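Local atomic coordinates of Pex protein (Anabaena sp. PCC 7120, PDB entry 2DQL), a protein that is associated with the cyanobacterial circadian clock and, as a PadR-like protein of the helix-turn-helix clan, probably acts as a DNA-binding transcriptional regulator. Residues M1-E4 against D5-F9. Sequence-based numbering, arbitrary orientation.
Sequences MKIE and DIYQF
D5 folds its carboxylate back over the start of the helix and takes the amide of K2, with OD2 lying 2.9 Å from K2 N. Its CG stands beside its own backbone N (chi1 -64°), which sets the carboxylate beside the amide of K2. The K2 amide reaches OD2 on the anti side, a little out of the carboxylate plane. In return D5 N donates to K2 O at 3.0 Å, so K2 and D5 grip each other twice across the first turn. Next along, I3 O accepts from both I6 N and Y7 N.

On the outer flank, E4 and Q8 join one turn apart. E4 bends at chi2 (57°) to bring OE1 within 2.7 Å of Q8 NE2; the amide nitrogen comes nearly along the C-O axis, and OE1 sits almost in the plane of the Q8 amide. The carboxylate and amide planes are still turned 42° against each other. The same two residues are also joined through the backbone, Q8 N donating to E4 O.

The apolar side chains take other faces. I3 and Y7 run side by side, pointing the same way, with the CG2 branch of I3 3.6 Å from Y7 CE2. M1 crosses I6 at about a right angle, SD 4.2 Å from I6 CG1, and I3 CD1 approaches I6 CD1. M1, I3 and I6 also pack on the second subunit, where Q98 hydrogen-bonds Y7 OH. Helix 3-11 reaches well away from the centre of its own chain and lies against the second subunit, consistent with an N-terminal arm of the dimer. Its polar links probably help hold the first turns in shape, and the negative D5 near the helix N-terminus probably interacts favourably with the helix dipole.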
loop_
_atom_site.group_PDB
_atom_site.type_symbol
_atom_site.label_atom_id
_atom_site.label_comp_id
_atom_site.label_asym_id
_atom_site.label_seq_id
_atom_site.Cartn_x
_atom_site.Cartn_y
_atom_site.Cartn_z
ATOM N N MET A 1 9.234 -15.194 -3.959
ATOM C CA MET A 1 9.627 -14.998 -2.535
ATOM C C MET A 1 9.762 -16.330 -1.806
ATOM O O MET A 1 9.742 -17.393 -2.428
ATOM C CB MET A 1 8.595 -14.124 -1.821
ATOM C CG MET A 1 7.160 -14.611 -1.947
ATOM S SD MET A 1 6.048 -13.748 -0.809
ATOM C CE MET A 1 6.049 -12.100 -1.481
ATOM N N LYS A 2 9.900 -16.270 -0.487
ATOM C CA LYS A 2 10.036 -17.479 0.311
ATOM C C LYS A 2 9.025 -17.492 1.453
ATOM O O LYS A 2 8.507 -16.447 1.855
ATOM C CB LYS A 2 11.459 -17.588 0.870
ATOM C CG LYS A 2 11.793 -18.965 1.432
ATOM C CD LYS A 2 11.731 -20.031 0.342
ATOM C CE LYS A 2 11.865 -21.442 0.910
ATOM N NZ LYS A 2 13.182 -21.694 1.560
ATOM N N ILE A 3 8.746 -18.682 1.970
ATOM C CA ILE A 3 7.791 -18.843 3.060
ATOM C C ILE A 3 8.149 -17.995 4.274
ATOM O O ILE A 3 7.271 -17.418 4.913
ATOM C CB ILE A 3 7.690 -20.323 3.501
ATOM C CG1 ILE A 3 7.187 -21.182 2.336
ATOM C CG2 ILE A 3 6.749 -20.452 4.696
ATOM C CD1 ILE A 3 5.775 -20.859 1.891
ATOM N N GLU A 4 9.438 -17.918 4.596
ATOM C CA GLU A 4 9.864 -17.133 5.746
ATOM C C GLU A 4 9.502 -15.658 5.585
ATOM O O GLU A 4 9.230 -14.975 6.571
ATOM C CB GLU A 4 11.372 -17.278 5.972
ATOM C CG GLU A 4 11.879 -16.472 7.160
ATOM C CD GLU A 4 11.166 -16.824 8.457
ATOM O OE1 GLU A 4 11.210 -16.003 9.397
ATOM O OE2 GLU A 4 10.566 -17.918 8.543
ATOM N N ASP A 5 9.496 -15.170 4.350
ATOM C CA ASP A 5 9.150 -13.774 4.089
ATOM C C ASP A 5 7.697 -13.515 4.459
ATOM O O ASP A 5 7.331 -12.408 4.856
ATOM C CB ASP A 5 9.355 -13.428 2.615
ATOM C CG ASP A 5 10.802 -13.540 2.190
ATOM O OD1 ASP A 5 11.670 -13.000 2.908
ATOM O OD2 ASP A 5 11.069 -14.155 1.138
ATOM N N ILE A 6 6.866 -14.542 4.314
ATOM C CA ILE A 6 5.459 -14.411 4.653
ATOM C C ILE A 6 5.337 -14.266 6.165
ATOM O O ILE A 6 4.647 -13.382 6.664
ATOM C CB ILE A 6 4.657 -15.639 4.166
ATOM C CG1 ILE A 6 4.751 -15.727 2.640
ATOM C CG2 ILE A 6 3.199 -15.524 4.604
ATOM C CD1 ILE A 6 4.131 -16.974 2.054
ATOM N N TYR A 7 6.024 -15.130 6.903
ATOM C CA TYR A 7 5.986 -15.040 8.351
ATOM C C TYR A 7 6.543 -13.692 8.808
ATOM O O TYR A 7 6.000 -13.068 9.710
ATOM C CB TYR A 7 6.798 -16.171 8.971
ATOM C CG TYR A 7 6.070 -17.493 8.981
ATOM C CD1 TYR A 7 5.096 -17.764 9.938
ATOM C CD2 TYR A 7 6.353 -18.469 8.028
ATOM C CE1 TYR A 7 4.420 -18.989 9.950
ATOM C CE2 TYR A 7 5.685 -19.689 8.030
ATOM C CZ TYR A 7 4.725 -19.943 8.991
ATOM O OH TYR A 7 4.080 -21.159 8.994
ATOM N N GLN A 8 7.616 -13.242 8.169
ATOM C CA GLN A 8 8.226 -11.965 8.533
ATOM C C GLN A 8 7.276 -10.780 8.358
ATOM O O GLN A 8 7.281 -9.850 9.160
ATOM C CB GLN A 8 9.496 -11.730 7.712
ATOM C CG GLN A 8 10.682 -12.569 8.151
ATOM C CD GLN A 8 10.991 -12.395 9.624
ATOM O OE1 GLN A 8 11.085 -11.271 10.123
ATOM N NE2 GLN A 8 11.150 -13.509 10.332
ATOM N N PHE A 9 6.456 -10.819 7.313
ATOM C CA PHE A 9 5.513 -9.736 7.058
ATOM C C PHE A 9 4.571 -9.512 8.239
ATOM O O PHE A 9 4.250 -8.377 8.584
ATOM C CB PHE A 9 4.678 -10.036 5.811
ATOM C CG PHE A 9 3.669 -8.976 5.497
ATOM C CD1 PHE A 9 4.037 -7.835 4.796
ATOM C CD2 PHE A 9 2.360 -9.091 5.951
ATOM C CE1 PHE A 9 3.114 -6.819 4.550
ATOM C CE2 PHE A 9 1.432 -8.081 5.713
ATOM C CZ PHE A 9 1.812 -6.942 5.010
#